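Local structure of enone reductase CLA-ER (Lactobacillus plantarum, 4QLY) at residues A49-N54 and T145-V150; F92-T97 and K186-V191; V102-W107 and Q123-F128; A166-G171 and P190-A195. The protein is an FMN-dependent enone reductase of the nitroreductase family that acts in the saturation of polyunsaturated fatty acids, probably reducing 10-oxo-11-octadecenoate with NADH. All coordinates share one frame; numbering follows the deposited sequence.

Contact 1: residues A49-N54 and T145-V150; sequences APSACN and TIDCSV. With FMN (flavin mononucleotide), chain F.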
# COMPACT_ATOMS: atom_id res chain seq x y z
N ALA A 49 3.46 8.56 -5.02
CA ALA A 49 3.78 7.49 -4.07
C ALA A 49 5.21 6.99 -4.23
O ALA A 49 5.77 7.07 -5.33
CB ALA A 49 2.80 6.30 -4.24
N PRO A 50 5.79 6.47 -3.13
CA PRO A 50 7.12 5.85 -3.22
C PRO A 50 7.03 4.46 -3.87
O PRO A 50 5.94 3.91 -4.00
CB PRO A 50 7.55 5.76 -1.76
CG PRO A 50 6.24 5.57 -0.99
CD PRO A 50 5.22 6.37 -1.78
N SER A 51 8.17 3.93 -4.30
CA SER A 51 8.26 2.59 -4.87
C SER A 51 9.73 2.15 -4.82
O SER A 51 10.62 2.98 -4.96
CB SER A 51 7.73 2.55 -6.31
OG SER A 51 8.44 3.43 -7.17
N ALA A 52 9.98 0.85 -4.60
CA ALA A 52 11.35 0.34 -4.53
C ALA A 52 12.09 0.69 -5.82
O ALA A 52 11.56 0.49 -6.91
CB ALA A 52 11.36 -1.18 -4.30
N CYS A 53 13.28 1.27 -5.67
CA CYS A 53 14.10 1.75 -6.78
C CYS A 53 13.36 2.71 -7.75
O CYS A 53 13.77 2.88 -8.90
CB CYS A 53 14.66 0.55 -7.55
SG CYS A 53 16.03 -0.32 -6.68
N ASN A 54 12.31 3.36 -7.26
CA ASN A 54 11.48 4.28 -8.08
C ASN A 54 10.95 3.66 -9.37
O ASN A 54 10.72 4.37 -10.36
CB ASN A 54 12.27 5.56 -8.43
CG ASN A 54 11.35 6.72 -8.77
OD1 ASN A 54 10.20 6.77 -8.32
ND2 ASN A 54 11.84 7.65 -9.58
N THR A 145 3.17 -5.69 -6.38
CA THR A 145 1.98 -5.64 -5.52
C THR A 145 2.08 -4.53 -4.46
O THR A 145 1.12 -3.79 -4.23
CB THR A 145 1.75 -7.00 -4.84
OG1 THR A 145 1.49 -7.97 -5.87
CG2 THR A 145 0.56 -6.95 -3.88
N ILE A 146 3.26 -4.39 -3.85
CA ILE A 146 3.47 -3.33 -2.87
C ILE A 146 3.30 -1.96 -3.53
O ILE A 146 2.58 -1.10 -3.03
CB ILE A 146 4.88 -3.44 -2.22
CG1 ILE A 146 4.99 -4.72 -1.40
CG2 ILE A 146 5.18 -2.22 -1.36
CD1 ILE A 146 6.42 -5.02 -0.91
N ASP A 147 3.95 -1.78 -4.69
CA ASP A 147 3.82 -0.54 -5.44
C ASP A 147 2.35 -0.24 -5.76
O ASP A 147 1.87 0.87 -5.54
CB ASP A 147 4.63 -0.60 -6.74
CG ASP A 147 6.13 -0.64 -6.51
OD1 ASP A 147 6.59 -0.51 -5.35
OD2 ASP A 147 6.87 -0.77 -7.53
N CYS A 148 1.63 -1.22 -6.28
CA CYS A 148 0.21 -1.04 -6.58
C CYS A 148 -0.61 -0.66 -5.35
O CYS A 148 -1.55 0.14 -5.43
CB CYS A 148 -0.37 -2.32 -7.19
SG CYS A 148 0.17 -2.52 -8.88
N SER A 149 -0.25 -1.23 -4.22
CA SER A 149 -0.99 -0.98 -2.99
C SER A 149 -0.73 0.41 -2.42
O SER A 149 -1.67 1.08 -2.00
CB SER A 149 -0.66 -2.03 -1.95
OG SER A 149 -0.93 -3.33 -2.45
N VAL A 150 0.53 0.85 -2.40
CA VAL A 150 0.80 2.17 -1.84
C VAL A 150 0.19 3.26 -2.74
O VAL A 150 -0.37 4.23 -2.22
CB VAL A 150 2.31 2.43 -1.63
CG1 VAL A 150 2.87 1.44 -0.58
CG2 VAL A 150 3.10 2.35 -2.95
N1 FMN F . 14.91 3.30 -0.22
C2 FMN F . 16.17 2.88 0.17
O2 FMN F . 17.07 3.71 0.27
N3 FMN F . 16.44 1.56 0.46
C4 FMN F . 15.45 0.62 0.34
O4 FMN F . 15.69 -0.56 0.59
C4A FMN F . 14.19 1.04 -0.06
N5 FMN F . 13.20 0.11 -0.16
C5A FMN F . 11.93 0.51 -0.52
C6 FMN F . 10.94 -0.46 -0.61
C7 FMN F . 9.66 -0.10 -0.97
C7M FMN F . 8.60 -1.17 -1.04
C8 FMN F . 9.37 1.24 -1.25
C8M FMN F . 7.99 1.67 -1.66
C9 FMN F . 10.37 2.21 -1.18
C9A FMN F . 11.66 1.84 -0.82
N10 FMN F . 12.67 2.79 -0.72
C10 FMN F . 13.92 2.37 -0.33
C1' FMN F . 12.44 4.24 -1.04
C2' FMN F . 12.52 4.41 -2.59
O2' FMN F . 13.84 4.32 -3.14
C3' FMN F . 11.90 5.73 -3.03
O3' FMN F . 10.57 5.80 -2.58
C4' FMN F . 11.87 5.98 -4.54
O4' FMN F . 13.18 6.03 -5.08
C5' FMN F . 11.14 7.30 -4.77
O5' FMN F . 11.79 8.31 -4.01
P FMN F . 10.95 9.20 -2.96
O1P FMN F . 9.74 9.79 -3.64
O2P FMN F . 11.81 10.26 -2.30
O3P FMN F . 10.46 8.26 -1.86
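Asp147 OD2 is hydrogen-bonded to Ser57 OG, while OD1 of the same carboxylate rests 3.4 Å from Ser51 CB. Ser51 OG is turned away to Gln56 N, and of the Ser51 side chain it is CB that touches the carboxylate. With CG anti to its own carbonyl carbon (chi1 -68°), Asp147 carries its carboxylate from helix 137-161 out to the 49-54 loop. With an alanine here, Ser57 OG would probably be left without its carboxylate partner and a gap would be likely to open beside Ser51 CB. One helical turn on, Val150 meets the loop with a single methyl, CG2, set 3.4 Å from Pro50 O and 4.2 Å from Ala49 CB. The other side of the loop serves the FMN. Ser51 N gives a weak bond of 3.5 Å to O3', Pro50 CB packs against the same hydroxyl, and Ala52 CB sits over the benzenoid ring, 3.8 Å from C6. From the helix, Ile146 CG2 meets the flavin methyl C7M at 3.6 Å. The second subunit completes this site, with Arg208 of that chain bonded both to Ala49 O and to the FMN. The loop thus meets the cofactor largely through backbone and apolar groups, while a buried carboxylate and a valine methyl back it from the helix, consistent with a shared pocket at the dimer interface.

Contact 2: residues F92-T97 and K186-V191; sequences FIAGDT and KRYVPV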
# COMPACT_ATOMS: atom_id res chain seq x y z
N PHE A 92 -8.70 0.45 -12.18
CA PHE A 92 -8.13 -0.82 -11.77
C PHE A 92 -6.62 -0.74 -11.80
O PHE A 92 -6.02 -0.24 -12.77
CB PHE A 92 -8.59 -1.99 -12.62
CG PHE A 92 -8.22 -3.32 -12.01
CD1 PHE A 92 -9.02 -3.89 -11.03
CD2 PHE A 92 -7.04 -3.95 -12.36
CE1 PHE A 92 -8.67 -5.10 -10.45
CE2 PHE A 92 -6.68 -5.15 -11.78
CZ PHE A 92 -7.50 -5.73 -10.82
N ILE A 93 -6.00 -1.27 -10.75
CA ILE A 93 -4.56 -1.18 -10.62
C ILE A 93 -3.92 -2.53 -10.82
O ILE A 93 -4.17 -3.47 -10.06
CB ILE A 93 -4.17 -0.60 -9.26
CG1 ILE A 93 -5.02 0.63 -8.95
CG2 ILE A 93 -2.69 -0.22 -9.25
CD1 ILE A 93 -4.75 1.25 -7.58
N ALA A 94 -3.10 -2.62 -11.86
CA ALA A 94 -2.33 -3.83 -12.13
C ALA A 94 -0.83 -3.59 -11.95
O ALA A 94 -0.35 -2.47 -12.15
CB ALA A 94 -2.61 -4.33 -13.55
N GLY A 95 -0.09 -4.63 -11.60
CA GLY A 95 1.34 -4.51 -11.34
C GLY A 95 2.18 -4.97 -12.52
O GLY A 95 2.04 -6.09 -13.00
N ASP A 96 3.06 -4.09 -12.99
CA ASP A 96 3.92 -4.40 -14.14
C ASP A 96 5.16 -5.15 -13.69
O ASP A 96 6.08 -4.53 -13.16
CB ASP A 96 4.30 -3.11 -14.86
CG ASP A 96 5.19 -3.34 -16.08
OD1 ASP A 96 5.52 -4.49 -16.44
OD2 ASP A 96 5.54 -2.33 -16.71
N THR A 97 5.20 -6.46 -13.90
CA THR A 97 6.35 -7.25 -13.45
C THR A 97 7.55 -7.14 -14.38
O THR A 97 8.57 -7.79 -14.15
CB THR A 97 6.00 -8.74 -13.28
OG1 THR A 97 5.62 -9.30 -14.53
CG2 THR A 97 4.87 -8.93 -12.27
N LYS A 186 1.10 -12.38 -19.17
CA LYS A 186 2.42 -12.84 -18.76
C LYS A 186 3.14 -11.72 -17.99
O LYS A 186 4.06 -11.97 -17.22
CB LYS A 186 3.25 -13.33 -19.98
CG LYS A 186 3.87 -12.25 -20.86
CD LYS A 186 4.22 -12.77 -22.26
CE LYS A 186 3.74 -11.86 -23.39
NZ LYS A 186 3.97 -12.41 -24.75
N ARG A 187 2.68 -10.48 -18.17
CA ARG A 187 3.38 -9.32 -17.64
C ARG A 187 2.72 -8.68 -16.40
O ARG A 187 3.41 -8.35 -15.43
CB ARG A 187 3.53 -8.28 -18.74
CG ARG A 187 4.19 -6.98 -18.31
CD ARG A 187 4.43 -6.09 -19.51
NE ARG A 187 4.90 -4.76 -19.12
CZ ARG A 187 5.25 -3.82 -19.98
NH1 ARG A 187 5.18 -4.06 -21.29
NH2 ARG A 187 5.67 -2.63 -19.55
N TYR A 188 1.40 -8.50 -16.43
CA TYR A 188 0.71 -7.76 -15.38
C TYR A 188 -0.02 -8.65 -14.36
O TYR A 188 -0.68 -9.62 -14.72
CB TYR A 188 -0.30 -6.79 -16.00
CG TYR A 188 0.32 -5.75 -16.91
CD1 TYR A 188 0.79 -4.54 -16.41
CD2 TYR A 188 0.42 -5.98 -18.29
CE1 TYR A 188 1.36 -3.59 -17.25
CE2 TYR A 188 0.98 -5.03 -19.12
CZ TYR A 188 1.45 -3.84 -18.60
OH TYR A 188 2.00 -2.91 -19.43
N VAL A 189 0.11 -8.31 -13.08
CA VAL A 189 -0.60 -9.00 -12.02
C VAL A 189 -1.74 -8.11 -11.51
O VAL A 189 -1.53 -6.93 -11.20
CB VAL A 189 0.35 -9.41 -10.86
CG1 VAL A 189 1.23 -8.26 -10.42
CG2 VAL A 189 -0.43 -9.96 -9.67
N PRO A 190 -2.96 -8.66 -11.42
CA PRO A 190 -4.10 -7.89 -10.91
C PRO A 190 -4.02 -7.68 -9.40
O PRO A 190 -3.73 -8.63 -8.66
CB PRO A 190 -5.29 -8.78 -11.28
CG PRO A 190 -4.73 -10.17 -11.21
CD PRO A 190 -3.34 -10.04 -11.76
N VAL A 191 -4.26 -6.46 -8.93
CA VAL A 191 -4.12 -6.19 -7.51
C VAL A 191 -5.42 -5.70 -6.89
O VAL A 191 -5.98 -6.38 -6.03
CB VAL A 191 -2.99 -5.18 -7.23
CG1 VAL A 191 -2.96 -4.85 -5.75
CG2 VAL A 191 -1.65 -5.77 -7.66
O HOH W 1 6.43 -10.98 -17.22
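Asp96 and Arg187 form a side-on salt bridge: Arg187 NE reaches Asp96 OD1 at 2.8 Å and Arg187 NH2 reaches Asp96 OD2 at 2.9 Å. The two flat groups are turned 41° apart; both oxygens lie near the guanidinium plane, but NE approaches OD1 from above the carboxylate plane. An extended Arg187 chain delivers this grip, and Tyr188 OH lies over the guanidinium face. Asp96 OD1 also accepts from Gln98 N. Among the backbone bonds, Gly95 and Val189 form a hydrogen-bonded antiparallel pair, with Gly95 N at 2.7 Å from Val189 O and the reverse bond alongside. Val191 N bonds to Ile93 O, where Val191 and Met192 together face Ile93 in a classic beta bulge. At the strand end Arg187 O is gripped twice by one residue, by Thr97 N at 3.0 Å and by Thr97 OG1 at 2.6 Å; a water donates to both Thr97 OG1 and Lys186 O. Apolar packing takes the rest. Phe92, its ring anti to the backbone N (chi1 -168°), lies beside Pro190 with its edge 3.8 Å from Pro190 CB at CZ. Val189 CG1 lies 3.9 Å from Gly95 CA. Strands 89-96 and 188-197 are therefore zipped by main-chain bonds in the middle of the sheet, while at the Thr97 end the pairing is continued by a bidentate ion pair and by a carbonyl that accepts two bonds from one residue.

Contact 3: residues V102-W107 and Q123-F128; sequences VYRDVW and QILGTF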
# COMPACT_ATOMS: atom_id res chain seq x y z
N VAL A 102 11.27 -1.32 -18.38
CA VAL A 102 10.79 0.01 -18.74
C VAL A 102 11.78 1.05 -18.24
O VAL A 102 12.19 1.96 -18.97
CB VAL A 102 9.39 0.31 -18.16
CG1 VAL A 102 8.94 1.72 -18.55
CG2 VAL A 102 8.39 -0.74 -18.64
N TYR A 103 12.18 0.89 -16.99
CA TYR A 103 13.13 1.80 -16.36
C TYR A 103 14.44 1.80 -17.13
O TYR A 103 14.98 2.86 -17.46
CB TYR A 103 13.36 1.40 -14.90
CG TYR A 103 13.77 2.54 -14.00
CD1 TYR A 103 13.01 3.70 -13.93
CD2 TYR A 103 14.90 2.45 -13.20
CE1 TYR A 103 13.38 4.75 -13.11
CE2 TYR A 103 15.28 3.49 -12.36
CZ TYR A 103 14.53 4.63 -12.32
OH TYR A 103 14.90 5.66 -11.50
N ARG A 104 14.94 0.60 -17.42
CA ARG A 104 16.16 0.44 -18.21
C ARG A 104 16.07 1.14 -19.57
O ARG A 104 17.00 1.86 -19.97
CB ARG A 104 16.47 -1.03 -18.42
CG ARG A 104 17.68 -1.26 -19.35
CD ARG A 104 17.58 -2.59 -20.09
NE ARG A 104 16.37 -2.64 -20.92
CZ ARG A 104 15.94 -3.74 -21.52
NH1 ARG A 104 16.61 -4.88 -21.39
NH2 ARG A 104 14.83 -3.71 -22.26
N ASP A 105 14.96 0.93 -20.27
CA ASP A 105 14.77 1.49 -21.61
C ASP A 105 14.87 3.00 -21.60
O ASP A 105 15.43 3.59 -22.52
CB ASP A 105 13.42 1.07 -22.20
CG ASP A 105 13.35 -0.42 -22.50
OD1 ASP A 105 14.41 -1.09 -22.42
OD2 ASP A 105 12.25 -0.91 -22.83
N VAL A 106 14.34 3.62 -20.55
CA VAL A 106 14.44 5.06 -20.40
C VAL A 106 15.89 5.53 -20.43
O VAL A 106 16.25 6.42 -21.21
CB VAL A 106 13.79 5.53 -19.09
CG1 VAL A 106 14.16 6.99 -18.80
CG2 VAL A 106 12.30 5.34 -19.15
N TRP A 107 16.73 4.90 -19.61
CA TRP A 107 18.12 5.30 -19.48
C TRP A 107 18.90 4.97 -20.75
O TRP A 107 19.75 5.76 -21.17
CB TRP A 107 18.77 4.63 -18.25
CG TRP A 107 18.00 4.88 -16.99
CD1 TRP A 107 17.42 3.94 -16.18
CD2 TRP A 107 17.69 6.15 -16.40
NE1 TRP A 107 16.78 4.54 -15.12
CE2 TRP A 107 16.93 5.90 -15.24
CE3 TRP A 107 17.98 7.47 -16.75
CZ2 TRP A 107 16.46 6.93 -14.42
CZ3 TRP A 107 17.52 8.49 -15.93
CH2 TRP A 107 16.77 8.21 -14.78
N GLN A 123 26.50 2.61 -14.70
CA GLN A 123 26.39 3.00 -13.30
C GLN A 123 24.93 3.09 -12.88
O GLN A 123 24.58 2.61 -11.80
CB GLN A 123 27.09 4.34 -13.06
CG GLN A 123 28.61 4.25 -13.08
CD GLN A 123 29.27 5.62 -13.02
OE1 GLN A 123 28.83 6.56 -13.69
NE2 GLN A 123 30.32 5.74 -12.21
N ILE A 124 24.09 3.69 -13.73
CA ILE A 124 22.65 3.78 -13.44
C ILE A 124 22.02 2.41 -13.36
O ILE A 124 21.37 2.07 -12.38
CB ILE A 124 21.87 4.58 -14.51
CG1 ILE A 124 22.50 5.95 -14.74
CG2 ILE A 124 20.39 4.69 -14.11
CD1 ILE A 124 22.73 6.71 -13.48
N LEU A 125 22.23 1.63 -14.42
CA LEU A 125 21.66 0.29 -14.51
C LEU A 125 22.12 -0.57 -13.34
O LEU A 125 21.32 -1.32 -12.76
CB LEU A 125 22.03 -0.35 -15.85
CG LEU A 125 21.56 0.41 -17.10
CD1 LEU A 125 21.98 -0.32 -18.36
CD2 LEU A 125 20.04 0.65 -17.09
N GLY A 126 23.39 -0.44 -12.98
CA GLY A 126 23.96 -1.18 -11.86
C GLY A 126 23.19 -1.09 -10.55
O GLY A 126 23.16 -2.06 -9.79
N THR A 127 22.57 0.05 -10.29
CA THR A 127 21.82 0.26 -9.05
C THR A 127 20.50 -0.52 -8.91
O THR A 127 20.04 -0.75 -7.79
CB THR A 127 21.49 1.75 -8.87
OG1 THR A 127 20.64 2.19 -9.95
CG2 THR A 127 22.77 2.58 -8.85
N PHE A 128 19.88 -0.92 -10.02
CA PHE A 128 18.61 -1.67 -9.92
C PHE A 128 18.55 -2.93 -10.77
O PHE A 128 17.87 -3.90 -10.39
CB PHE A 128 17.41 -0.77 -10.30
CG PHE A 128 17.33 -0.43 -11.78
CD1 PHE A 128 18.04 0.63 -12.31
CD2 PHE A 128 16.52 -1.18 -12.64
CE1 PHE A 128 17.96 0.96 -13.67
CE2 PHE A 128 16.44 -0.87 -13.99
CZ PHE A 128 17.15 0.21 -14.51
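Tyr103 turns an edge into the face of Phe128, a T-shaped pair with centroids 4.8 Å apart and planes at 71°. Tyr103 CD2 does the touching, 3.4 Å from Phe128 CE1 and offset toward the ring's rim. Trp107 joins the cluster from the next helical turn: its CD1 is 3.9 Å from Phe128 CE1, rim to rim, while its NE1 stands over the Tyr103 face. Ile124 CG2 sits over the face of the indole in a CH-pi contact, 3.6 Å from the five-membered ring's centroid and only 4° off the normal. At the border Leu125 CD2 meets Arg104 CG at 3.8 Å. Around this first shell, Thr127 N and OG1 both bond to Ile124 O, closing the turn that leads to Phe128. Phe128's ring, held between its backbone N and carbonyl carbon (chi1 71°), faces helix 99-113. Arg104 holds Asp105 OD1 with both NE and NH2. Further out, Tyr103 rests on Asn54 and Leu55 and touches Tyr209 of the second subunit, and Phe128 packs on Cys53. The cluster thereby joins helix 99-113 to helix 118-126, with Phe128 at the N-cap of helix 129-133, in a helical region that follows strand 89-96.

Contact 4: residues A166-G171 and P190-A195; sequences ANAFSG and PVMGIA. With FMN (flavin mononucleotide), chain E.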
# COMPACT_ATOMS: atom_id res chain seq x y z
N ALA A 166 -14.56 6.65 -2.31
CA ALA A 166 -14.00 5.52 -3.01
C ALA A 166 -14.10 4.22 -2.24
O ALA A 166 -14.36 4.20 -1.03
CB ALA A 166 -12.52 5.78 -3.38
N ASN A 167 -13.89 3.14 -2.98
CA ASN A 167 -13.83 1.82 -2.41
C ASN A 167 -12.78 0.99 -3.13
O ASN A 167 -12.82 0.89 -4.37
CB ASN A 167 -15.17 1.11 -2.50
CG ASN A 167 -15.06 -0.35 -2.15
OD1 ASN A 167 -15.45 -1.22 -2.93
ND2 ASN A 167 -14.49 -0.64 -0.98
N ALA A 168 -11.84 0.43 -2.37
CA ALA A 168 -10.89 -0.53 -2.92
C ALA A 168 -11.51 -1.90 -2.88
O ALA A 168 -12.17 -2.27 -1.89
CB ALA A 168 -9.57 -0.52 -2.14
N PHE A 169 -11.30 -2.69 -3.92
CA PHE A 169 -11.84 -4.05 -3.92
C PHE A 169 -10.97 -5.02 -4.71
O PHE A 169 -10.35 -4.64 -5.70
CB PHE A 169 -13.28 -4.06 -4.45
CG PHE A 169 -13.43 -3.61 -5.88
CD1 PHE A 169 -13.58 -2.26 -6.19
CD2 PHE A 169 -13.42 -4.54 -6.91
CE1 PHE A 169 -13.73 -1.85 -7.51
CE2 PHE A 169 -13.55 -4.12 -8.25
CZ PHE A 169 -13.71 -2.78 -8.54
N SER A 170 -10.90 -6.26 -4.24
CA SER A 170 -10.13 -7.30 -4.92
C SER A 170 -10.99 -8.55 -5.06
O SER A 170 -10.49 -9.63 -5.36
CB SER A 170 -8.82 -7.62 -4.18
OG SER A 170 -9.05 -8.06 -2.86
N GLY A 171 -12.29 -8.38 -4.83
CA GLY A 171 -13.22 -9.47 -4.99
C GLY A 171 -13.41 -9.69 -6.47
O GLY A 171 -14.40 -9.26 -7.06
N PRO A 190 -2.96 -8.66 -11.42
CA PRO A 190 -4.10 -7.89 -10.91
C PRO A 190 -4.02 -7.68 -9.40
O PRO A 190 -3.73 -8.63 -8.66
CB PRO A 190 -5.29 -8.78 -11.28
CG PRO A 190 -4.73 -10.17 -11.21
CD PRO A 190 -3.34 -10.04 -11.76
N VAL A 191 -4.26 -6.46 -8.93
CA VAL A 191 -4.12 -6.19 -7.51
C VAL A 191 -5.42 -5.70 -6.89
O VAL A 191 -5.98 -6.38 -6.03
CB VAL A 191 -2.99 -5.18 -7.23
CG1 VAL A 191 -2.96 -4.85 -5.75
CG2 VAL A 191 -1.65 -5.77 -7.66
N MET A 192 -5.90 -4.53 -7.30
CA MET A 192 -7.16 -4.04 -6.74
C MET A 192 -7.86 -3.06 -7.67
O MET A 192 -7.22 -2.42 -8.52
CB MET A 192 -6.93 -3.37 -5.38
CG MET A 192 -6.25 -2.03 -5.47
SD MET A 192 -5.87 -1.28 -3.88
CE MET A 192 -4.62 -2.37 -3.22
N GLY A 193 -9.18 -2.95 -7.50
CA GLY A 193 -9.94 -1.92 -8.18
C GLY A 193 -10.21 -0.78 -7.22
O GLY A 193 -10.35 -0.99 -6.03
N ILE A 194 -10.24 0.44 -7.74
CA ILE A 194 -10.60 1.61 -6.94
C ILE A 194 -11.82 2.28 -7.57
O ILE A 194 -11.70 3.02 -8.56
CB ILE A 194 -9.46 2.64 -6.84
CG1 ILE A 194 -8.14 2.01 -6.35
CG2 ILE A 194 -9.90 3.81 -5.96
CD1 ILE A 194 -8.16 1.57 -4.87
N ALA A 195 -13.00 2.00 -7.01
CA ALA A 195 -14.24 2.63 -7.47
C ALA A 195 -14.32 4.02 -6.90
O ALA A 195 -14.14 4.21 -5.70
CB ALA A 195 -15.45 1.80 -7.04
N1 FMN E . -14.75 -4.08 -0.05
C2 FMN E . -15.73 -4.74 -0.77
O2 FMN E . -16.90 -4.45 -0.59
N3 FMN E . -15.42 -5.72 -1.69
C4 FMN E . -14.10 -6.05 -1.91
O4 FMN E . -13.81 -6.93 -2.75
C4A FMN E . -13.11 -5.39 -1.19
N5 FMN E . -11.79 -5.71 -1.41
C5A FMN E . -10.80 -5.05 -0.73
C6 FMN E . -9.48 -5.40 -1.01
C7 FMN E . -8.45 -4.76 -0.35
C7M FMN E . -7.03 -5.15 -0.65
C8 FMN E . -8.73 -3.77 0.58
C8M FMN E . -7.57 -3.10 1.27
C9 FMN E . -10.05 -3.42 0.86
C9A FMN E . -11.10 -4.06 0.20
N10 FMN E . -12.45 -3.74 0.44
C10 FMN E . -13.43 -4.41 -0.26
C1' FMN E . -12.87 -2.68 1.44
C2' FMN E . -12.78 -3.24 2.89
O2' FMN E . -13.84 -4.12 3.22
C3' FMN E . -12.79 -2.14 3.96
O3' FMN E . -11.65 -1.34 3.74
C4' FMN E . -12.71 -2.64 5.42
O4' FMN E . -13.88 -3.33 5.81
C5' FMN E . -12.53 -1.44 6.33
O5' FMN E . -13.63 -0.58 6.11
P FMN E . -13.42 0.96 5.71
O1P FMN E . -14.78 1.58 5.44
O2P FMN E . -12.70 1.74 6.78
O3P FMN E . -12.63 1.01 4.41
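Phe169 lays its ring over Gly193, whose CA is 4.0 Å from the ring centroid and 17° off the normal. That fit depends on glycine, since a CB there would clash with Phe169 CZ, and on the ring sitting between its own backbone N and carbonyl carbon (chi1 63°). Phe169 CE1 also reaches Ala195 CB, at 4.1 Å, on the same sheet face. The other face carries Ala168 and Ile194: Ile194 CD1 meets Ala168 CB at 3.7 Å, and Met192 SD approaches that methyl too. Replacing Phe169 with an alanine would probably leave Gly193 CA without its ring cover and open a gap beside Ile90. Strands 166-169 and 190-195 run antiparallel, with paired backbone bonds at Asn167-Ala195 and Phe169-Gly193; the shortest, Gly193 N to Phe169 O, is 2.7 Å. Past the strand, Ser170 N bonds to flavin N5 at 3.0 Å and weakly to O4, and Gly171 N bonds weakly to O4 at 3.0 Å. Asn167 leans toward the flavin near N1, its OD1 bonded to Gln83. Helix 137-161 covers the Ala166 and Ile194 side. A main-chain amide at flavin N5, offered by the end of a sheet strand, is typical of the FMN site in the nitroreductase fold.

Contacts 2 and 4 share Pro190 and Val191 on strand 188-197, which sits between strands 89-96 and 165-169; their centres are about 13 Å apart, and a probable hydrogen bond, Ile93 N to Met192 O at 2.8 Å, joins them. Contact 1 packs onto both from helix 137-161: Cys148 SG is 3.4 Å from Gly95 CA, and Cys148 CB is 3.7 Å from Val191 CG2. Contact 3 lies outward, centred about 17 Å from the centre of contact 1, yet Tyr103 CE2 touches Cys53 O at 3.8 Å. It is about 31 Å from contact 4, centre to centre. Contacts 1 and 4 meet different flavins, so each chain contributes to both FMN sites of the dimer.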